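Local coordinates for structural protein ORF131 (Acidianus two-tailed virus, PDB 3FAJ), which is a structural protein of the virion and probably binds DNA, at residues K28-G33 and V129-R134; E69-A74 and A120-P125. All coordinates share one frame; numbering follows the deposited sequence. Where two conformers were deposited one is given.

Interaction 1 of 2, residues K28-G33 and V129-R134; sequences KGDYAG and VRNIER
Ile-132 lies along Asp-30, with carbon against carbon on the methylene side and its tip against the carboxylate. Its CG1 comes within 3.8 Å of Asp-30 CB, and its CD1 ends 3.8 Å from Asp-30 OD2. With CG1 anti to the carbonyl carbon (chi1 -65°), the long branch runs out along the methylene and carboxylate of Asp-30, and the two side chains cross obliquely. Asn-131, one residue earlier, points into the same junction but is buried. Its CB sits 3.6 Å from Gly-29 O, and the side chain points at the start of helix 31-43, though the orientation of its amide is doubtful.

The backbones also come close. Gly-29 O and Asn-131 O stand 3.3 Å apart, two acceptors with no bond between them. What joins the main chains is a water, which donates to Lys-28 O at 2.6 Å and to Ile-132 O at 3.1 Å, using one hydrogen for each carbonyl.

Within residues 28-33, Asp-30 takes the N-cap position. Gly-33 N reaches its OD1 at 3.0 Å in a fairly straight bond (158°), coming from above the carboxylate plane, 64° out of it. The negative charge at the helix start would be expected to suit the helix dipole. Asp-30 is also the centre of an inverse gamma turn, closed by a weak bond from Tyr-31 N to Gly-29 O. Gly-29 O lies over the centre of one face of the Tyr-31 ring, 3.5 Å above the plane, while Tyr-31 itself packs on Glu-59, Asn-62 and Ala-66 of helix 51-66.

The arrangement is an aspartate N-cap whose methylene doubles as a packing surface, and it brings the start of the first modelled helix of this mostly helical fold against the end of the last, helix 125-132.

Interaction 2 of 2, residues E69-A74 and A120-P125; sequences ERTKEA and AFLASP
Phe-121 and Leu-122, neighbours on helix 113-123, meet Arg-70, Thr-71 and Ala-74 on helix 69-86. The phenyl ring takes Arg-70 at its edge, with Phe-121 CZ 3.7 Å from Arg-70 CB and the backbone N of Thr-71 also near the ring plane. Ala-74 approaches the ring obliquely, its CB 3.8 Å from Phe-121 CD2. Leu-122 fills the other part of the interface: its CD2 methyl touches Thr-71 CG2 at 3.8 Å and also lies 3.9 Å from Ala-74 CB. The Ala-74 methyl thus serves both large side chains at once.

Torsions set this up. Phe-121 holds CG anti to its backbone N (chi1 176°), which sends the ring across to helix 69-86. On the Arg-70 side the contact rests on CB; the outer chain takes two conformations, and in the one given here it runs on past the ring.

Behind the first shell, the turn after Phe-121 is tied back to its carbonyl. Ser-124 OG donates to Phe-121 O at 2.8 Å, and Ser-124 N reaches the same oxygen from the same face at 3.3 Å. Thr-127 OG1 bonds to both Phe-121 O and Ser-124 OG, while Gln-128 NE2 reaches Leu-122 O. Ser-124, the first residue to leave helical backbone angles, also N-caps the helix that follows. Farther out, Leu-122 goes on to Val-36 of helix 31-43 and to Ile-75 and Ile-78, farther along helix 69-86.

No hydrogen bond or salt bridge passes between residues 69-74 and 120-125. The two helices are matched here mainly by methyl, methylene and ring surfaces, with some main-chain atoms of helix 69-86 against them, and the polar bonds around Phe-121 O fix the helix end that presents them.

How the interactions relate
Interaction 1 is the more peripheral of the two, its centre about 15 Å from the centre of the chain against about 9 Å for interaction 2; each mixes buried and exposed residues. Their chemistry follows: the ends of the modelled chain meet through a bridging water, buried Asn-131 and the Ile-132 branch against the N-cap residue Asp-30, whereas the inner helices meet chiefly through side-chain carbon, with no hydrogen bond across. The two adjoin, with centres about 10 Å apart. Ala-32 packs on Leu-122, Arg-130 on Phe-121, and a probable hydrogen bond joins Asn-131 to Thr-71 OG1. Helices 113-123 and 125-132 are consecutive, so one connection through Ser-124 carries the chain from one contact to the other.

Interaction 1 of 2, residues K28-G33 and V129-R134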
ATOM      1  N   LYS A  28       8.958  -7.789 -13.403  1.00 34.11           N
ATOM      2  CA  LYS A  28       9.362  -8.805 -12.425  1.00 32.73           C
ATOM      3  C   LYS A  28      10.061  -8.217 -11.195  1.00 31.74           C
ATOM      4  O   LYS A  28      11.066  -7.491 -11.308  1.00 31.56           O
ATOM      5  CB  LYS A  28      10.243  -9.871 -13.090  0.30 32.73           C
ATOM      6  CG  LYS A  28      10.572 -11.073 -12.202  0.30 32.32           C
ATOM      7  CD  LYS A  28      11.075 -12.260 -13.023  0.30 32.64           C
ATOM      8  CE  LYS A  28       9.920 -13.049 -13.631  0.30 32.67           C
ATOM      9  NZ  LYS A  28      10.388 -14.120 -14.555  0.30 32.97           N
ATOM     10  N   GLY A  29       9.504  -8.515 -10.021  1.00 30.12           N
ATOM     11  CA  GLY A  29      10.121  -8.128  -8.763  1.00 27.75           C
ATOM     12  C   GLY A  29       9.811  -6.697  -8.367  1.00 25.73           C
ATOM     13  O   GLY A  29      10.357  -6.188  -7.386  1.00 25.99           O
ATOM     14  N   ASP A  30       8.926  -6.040  -9.121  1.00 24.49           N
ATOM     15  CA  ASP A  30       8.592  -4.644  -8.829  1.00 23.97           C
ATOM     16  C   ASP A  30       7.446  -4.590  -7.826  1.00 23.83           C
ATOM     17  O   ASP A  30       6.301  -4.269  -8.167  1.00 23.96           O
ATOM     18  CB  ASP A  30       8.256  -3.868 -10.114  1.00 24.16           C
ATOM     19  CG  ASP A  30       8.152  -2.359  -9.889  1.00 25.46           C
ATOM     20  OD1 ASP A  30       8.315  -1.907  -8.742  1.00 24.75           O
ATOM     21  OD2 ASP A  30       7.931  -1.633 -10.895  1.00 28.60           O
ATOM     22  N   TYR A  31       7.772  -4.902  -6.572  1.00 22.75           N
ATOM     23  CA  TYR A  31       6.762  -4.990  -5.520  1.00 22.50           C
ATOM     24  C   TYR A  31       6.200  -3.621  -5.171  1.00 22.65           C
ATOM     25  O   TYR A  31       5.020  -3.512  -4.839  1.00 23.35           O
ATOM     26  CB  TYR A  31       7.323  -5.709  -4.279  1.00 22.77           C
ATOM     27  CG  TYR A  31       7.974  -7.019  -4.637  1.00 23.33           C
ATOM     28  CD1 TYR A  31       7.308  -7.976  -5.422  1.00 23.49           C
ATOM     29  CD2 TYR A  31       9.277  -7.300  -4.220  1.00 22.83           C
ATOM     30  CE1 TYR A  31       7.927  -9.180  -5.785  1.00 23.84           C
ATOM     31  CE2 TYR A  31       9.889  -8.507  -4.575  1.00 21.71           C
ATOM     32  CZ  TYR A  31       9.207  -9.437  -5.342  1.00 23.22           C
ATOM     33  OH  TYR A  31       9.832 -10.617  -5.698  1.00 24.60           O
ATOM     34  N   ALA A  32       7.055  -2.592  -5.229  1.00 23.12           N
ATOM     35  CA  ALA A  32       6.604  -1.223  -5.039  1.00 23.22           C
ATOM     36  C   ALA A  32       5.499  -0.875  -6.052  1.00 24.04           C
ATOM     37  O   ALA A  32       4.437  -0.357  -5.670  1.00 22.89           O
ATOM     38  CB  ALA A  32       7.804  -0.247  -5.145  1.00 24.40           C
ATOM     39  N   GLY A  33       5.743  -1.162  -7.333  1.00 24.36           N
ATOM     40  CA  GLY A  33       4.737  -0.925  -8.392  1.00 24.54           C
ATOM     41  C   GLY A  33       3.462  -1.718  -8.143  1.00 25.49           C
ATOM     42  O   GLY A  33       2.339  -1.198  -8.345  1.00 25.34           O
ATOM     43  N   VAL A 129      12.954   1.016  -9.771  1.00 21.39           N
ATOM     44  CA  VAL A 129      14.225   0.522 -10.325  1.00 21.83           C
ATOM     45  C   VAL A 129      14.974  -0.283  -9.275  1.00 22.22           C
ATOM     46  O   VAL A 129      15.482  -1.367  -9.562  1.00 22.24           O
ATOM     47  CB  VAL A 129      15.085   1.697 -10.814  1.00 21.75           C
ATOM     48  CG1 VAL A 129      16.519   1.241 -11.168  1.00 20.79           C
ATOM     49  CG2 VAL A 129      14.402   2.358 -11.994  1.00 22.33           C
ATOM     50  N   ARG A 130      15.039   0.250  -8.060  1.00 23.14           N
ATOM     51  CA  ARG A 130      15.723  -0.425  -6.964  1.00 24.63           C
ATOM     52  C   ARG A 130      15.130  -1.808  -6.718  1.00 24.73           C
ATOM     53  O   ARG A 130      15.851  -2.756  -6.408  1.00 25.03           O
ATOM     54  CB  ARG A 130      15.647   0.414  -5.686  1.00 25.61           C
ATOM     55  CG  ARG A 130      16.592  -0.043  -4.588  1.00 27.62           C
ATOM     56  CD  ARG A 130      16.785   1.041  -3.539  1.00 30.14           C
ATOM     57  NE  ARG A 130      15.533   1.382  -2.868  1.00 32.05           N
ATOM     58  CZ  ARG A 130      14.913   2.551  -2.995  1.00 32.87           C
ATOM     59  NH1 ARG A 130      15.428   3.497  -3.767  1.00 33.35           N
ATOM     60  NH2 ARG A 130      13.778   2.774  -2.347  1.00 29.70           N
ATOM     61  N   ASN A 131      13.813  -1.916  -6.860  1.00 24.26           N
ATOM     62  CA  ASN A 131      13.122  -3.184  -6.659  1.00 24.15           C
ATOM     63  C   ASN A 131      13.391  -4.168  -7.792  1.00 24.86           C
ATOM     64  O   ASN A 131      13.593  -5.359  -7.558  1.00 25.54           O
ATOM     65  CB  ASN A 131      11.617  -2.955  -6.506  1.00 24.10           C
ATOM     66  CG  ASN A 131      11.241  -2.453  -5.126  1.00 24.05           C
ATOM     67  OD1 ASN A 131      12.044  -2.501  -4.195  1.00 27.44           O
ATOM     68  ND2 ASN A 131      10.012  -1.969  -4.987  1.00 20.19           N
ATOM     69  N   ILE A 132      13.391  -3.661  -9.021  1.00 24.09           N
ATOM     70  CA  ILE A 132      13.639  -4.499 -10.199  1.00 24.79           C
ATOM     71  C   ILE A 132      15.090  -4.988 -10.187  1.00 25.50           C
ATOM     72  O   ILE A 132      15.353  -6.178 -10.434  1.00 25.93           O
ATOM     73  CB  ILE A 132      13.276  -3.762 -11.509  1.00 24.39           C
ATOM     74  CG1 ILE A 132      11.765  -3.499 -11.547  1.00 23.79           C
ATOM     75  CG2 ILE A 132      13.728  -4.576 -12.758  1.00 24.01           C
ATOM     76  CD1 ILE A 132      11.314  -2.424 -12.513  1.00 23.67           C
ATOM     77  N   GLU A 133      16.023  -4.095  -9.844  1.00 26.18           N
ATOM     78  CA  GLU A 133      17.458  -4.441  -9.804  1.00 28.49           C
ATOM     79  C   GLU A 133      17.760  -5.489  -8.728  1.00 30.05           C
ATOM     80  O   GLU A 133      18.847  -6.063  -8.703  1.00 30.19           O
ATOM     81  CB  GLU A 133      18.314  -3.203  -9.535  1.00 27.97           C
ATOM     82  CG  GLU A 133      18.391  -2.216 -10.682  1.00 27.72           C
ATOM     83  CD  GLU A 133      19.261  -1.001 -10.345  1.00 28.43           C
ATOM     84  OE1 GLU A 133      19.284  -0.608  -9.159  1.00 33.89           O
ATOM     85  OE2 GLU A 133      19.892  -0.433 -11.258  1.00 25.36           O
ATOM     86  N   ARG A 134      16.793  -5.717  -7.840  1.00 31.74           N
ATOM     87  CA  ARG A 134      16.921  -6.711  -6.771  1.00 33.39           C
ATOM     88  C   ARG A 134      16.044  -7.941  -7.006  1.00 33.89           C
ATOM     89  O   ARG A 134      16.124  -8.921  -6.248  1.00 35.18           O
ATOM     90  CB  ARG A 134      16.580  -6.092  -5.419  0.60 33.10           C
ATOM     91  CG  ARG A 134      17.524  -4.991  -4.987  0.60 34.58           C
ATOM     92  CD  ARG A 134      17.184  -4.544  -3.582  0.60 36.33           C
ATOM     93  NE  ARG A 134      17.489  -5.595  -2.617  0.60 36.92           N
ATOM     94  CZ  ARG A 134      18.647  -5.706  -1.968  0.60 37.83           C
ATOM     95  NH1 ARG A 134      19.620  -4.821  -2.170  0.60 39.40           N
ATOM     96  NH2 ARG A 134      18.839  -6.703  -1.116  0.60 37.84           N
TER
HETATM   97  O   HOH W   1      13.455  -8.506 -11.091  1.00 43.33           O

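Interaction 2 of 2, residues E69-A74 and A120-P125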
ATOM      1  N   GLU A  69      14.186  -2.998   1.593  1.00 24.15           N
ATOM      2  CA  GLU A  69      13.845  -2.674   2.981  1.00 24.15           C
ATOM      3  C   GLU A  69      12.955  -1.436   3.060  1.00 23.63           C
ATOM      4  O   GLU A  69      12.010  -1.407   3.845  1.00 24.22           O
ATOM      5  CB  GLU A  69      15.124  -2.456   3.813  1.00 24.82           C
ATOM      6  CG  GLU A  69      14.855  -2.224   5.303  1.00 25.81           C
ATOM      7  CD  GLU A  69      16.103  -2.145   6.156  1.00 26.40           C
ATOM      8  OE1 GLU A  69      17.224  -2.467   5.665  1.00 29.70           O
ATOM      9  OE2 GLU A  69      15.960  -1.798   7.349  1.00 28.40           O
ATOM     10  N   ARG A  70      13.266  -0.409   2.271  1.00 23.47           N
ATOM     11  CA  ARG A  70      12.512   0.852   2.327  0.50 23.50           C
ATOM     12  C   ARG A  70      11.096   0.663   1.780  1.00 23.31           C
ATOM     13  O   ARG A  70      10.120   1.239   2.307  1.00 23.83           O
ATOM     14  CB  ARG A  70      13.251   1.964   1.575  0.50 23.41           C
ATOM     15  CG  ARG A  70      14.621   2.293   2.156  0.50 24.61           C
ATOM     16  CD  ARG A  70      15.183   3.548   1.502  0.50 26.16           C
ATOM     17  NE  ARG A  70      16.510   3.923   1.998  0.50 29.82           N
ATOM     18  CZ  ARG A  70      16.748   4.499   3.174  0.50 29.95           C
ATOM     19  NH1 ARG A  70      15.741   4.744   4.012  0.50 29.93           N
ATOM     20  NH2 ARG A  70      17.993   4.823   3.517  0.50 28.16           N
ATOM     21  N   THR A  71      10.985  -0.166   0.739  1.00 23.31           N
ATOM     22  CA  THR A  71       9.697  -0.528   0.154  1.00 23.46           C
ATOM     23  C   THR A  71       8.826  -1.274   1.178  1.00 23.75           C
ATOM     24  O   THR A  71       7.634  -0.951   1.362  1.00 23.59           O
ATOM     25  CB  THR A  71       9.909  -1.401  -1.130  1.00 23.31           C
ATOM     26  OG1 THR A  71      10.480  -0.572  -2.160  1.00 22.80           O
ATOM     27  CG2 THR A  71       8.569  -1.986  -1.624  1.00 23.73           C
ATOM     28  N   LYS A  72       9.433  -2.240   1.857  1.00 23.67           N
ATOM     29  CA  LYS A  72       8.764  -2.970   2.942  1.00 24.08           C
ATOM     30  C   LYS A  72       8.221  -1.970   3.951  1.00 24.20           C
ATOM     31  O   LYS A  72       7.044  -2.045   4.345  1.00 23.79           O
ATOM     32  CB  LYS A  72       9.748  -3.935   3.602  1.00 23.50           C
ATOM     33  CG  LYS A  72       9.245  -4.619   4.880  1.00 26.05           C
ATOM     34  CD  LYS A  72      10.401  -5.293   5.617  1.00 24.93           C
ATOM     35  CE  LYS A  72      11.277  -4.283   6.417  1.00 27.68           C
ATOM     36  NZ  LYS A  72      12.384  -5.008   7.136  1.00 30.93           N
ATOM     37  N   GLU A  73       9.072  -1.033   4.377  1.00 23.06           N
ATOM     38  CA  GLU A  73       8.667  -0.093   5.433  1.00 23.52           C
ATOM     39  C   GLU A  73       7.567   0.862   4.971  1.00 23.70           C
ATOM     40  O   GLU A  73       6.637   1.156   5.745  1.00 23.80           O
ATOM     41  CB  GLU A  73       9.882   0.661   5.953  1.00 23.14           C
ATOM     42  CG  GLU A  73      10.853  -0.289   6.710  1.00 21.75           C
ATOM     43  CD  GLU A  73      12.172   0.358   7.087  1.00 21.95           C
ATOM     44  OE1 GLU A  73      12.546   1.390   6.484  1.00 24.64           O
ATOM     45  OE2 GLU A  73      12.843  -0.184   7.994  1.00 21.29           O
ATOM     46  N   ALA A  74       7.635   1.315   3.715  1.00 23.58           N
ATOM     47  CA  ALA A  74       6.586   2.206   3.213  1.00 23.97           C
ATOM     48  C   ALA A  74       5.230   1.508   3.174  1.00 24.78           C
ATOM     49  O   ALA A  74       4.214   2.093   3.598  1.00 24.25           O
ATOM     50  CB  ALA A  74       6.963   2.817   1.825  1.00 23.80           C
ATOM     51  N   ALA A 120       3.747   8.039  -3.088  1.00 24.62           N
ATOM     52  CA  ALA A 120       4.661   8.659  -4.062  1.00 24.67           C
ATOM     53  C   ALA A 120       6.027   7.972  -4.046  1.00 24.36           C
ATOM     54  O   ALA A 120       6.667   7.824  -5.087  1.00 25.62           O
ATOM     55  CB  ALA A 120       4.830  10.114  -3.756  1.00 24.64           C
ATOM     56  N   PHE A 121       6.483   7.610  -2.858  1.00 24.23           N
ATOM     57  CA  PHE A 121       7.775   6.934  -2.708  1.00 23.77           C
ATOM     58  C   PHE A 121       7.738   5.593  -3.425  1.00 23.54           C
ATOM     59  O   PHE A 121       8.662   5.239  -4.157  1.00 23.45           O
ATOM     60  CB  PHE A 121       8.111   6.754  -1.224  1.00 24.82           C
ATOM     61  CG  PHE A 121       9.380   5.990  -0.981  1.00 24.41           C
ATOM     62  CD1 PHE A 121      10.617   6.586  -1.230  1.00 24.46           C
ATOM     63  CD2 PHE A 121       9.343   4.689  -0.488  1.00 26.67           C
ATOM     64  CE1 PHE A 121      11.805   5.883  -0.993  1.00 24.68           C
ATOM     65  CE2 PHE A 121      10.528   3.969  -0.263  1.00 27.11           C
ATOM     66  CZ  PHE A 121      11.755   4.590  -0.501  1.00 25.32           C
ATOM     67  N   LEU A 122       6.661   4.855  -3.235  1.00 22.49           N
ATOM     68  CA  LEU A 122       6.533   3.549  -3.864  1.00 23.29           C
ATOM     69  C   LEU A 122       6.404   3.673  -5.375  1.00 23.34           C
ATOM     70  O   LEU A 122       6.920   2.834  -6.116  1.00 24.67           O
ATOM     71  CB  LEU A 122       5.335   2.804  -3.295  1.00 22.85           C
ATOM     72  CG  LEU A 122       5.531   2.360  -1.820  1.00 23.23           C
ATOM     73  CD1 LEU A 122       4.192   1.968  -1.296  1.00 25.21           C
ATOM     74  CD2 LEU A 122       6.516   1.190  -1.651  1.00 25.00           C
ATOM     75  N   ALA A 123       5.747   4.739  -5.820  1.00 23.49           N
ATOM     76  CA  ALA A 123       5.530   4.984  -7.236  1.00 23.29           C
ATOM     77  C   ALA A 123       6.788   5.518  -7.938  1.00 23.52           C
ATOM     78  O   ALA A 123       6.903   5.442  -9.166  1.00 24.19           O
ATOM     79  CB  ALA A 123       4.344   5.949  -7.406  1.00 23.46           C
ATOM     80  N   SER A 124       7.730   6.065  -7.165  1.00 23.15           N
ATOM     81  CA  SER A 124       8.863   6.806  -7.727  1.00 23.38           C
ATOM     82  C   SER A 124       9.775   5.898  -8.548  1.00 22.98           C
ATOM     83  O   SER A 124       9.954   4.740  -8.179  1.00 23.31           O
ATOM     84  CB  SER A 124       9.691   7.485  -6.624  1.00 24.64           C
ATOM     85  OG  SER A 124      10.443   6.531  -5.895  1.00 23.54           O
ATOM     86  N   PRO A 125      10.326   6.422  -9.663  1.00 22.95           N
ATOM     87  CA  PRO A 125      11.277   5.650 -10.478  1.00 23.08           C
ATOM     88  C   PRO A 125      12.384   5.002  -9.665  1.00 23.44           C
ATOM     89  O   PRO A 125      12.664   3.805  -9.852  1.00 24.20           O
ATOM     90  CB  PRO A 125      11.849   6.704 -11.434  1.00 23.37           C
ATOM     91  CG  PRO A 125      10.755   7.654 -11.615  1.00 22.94           C
ATOM     92  CD  PRO A 125      10.059   7.742 -10.263  1.00 22.60           C
TER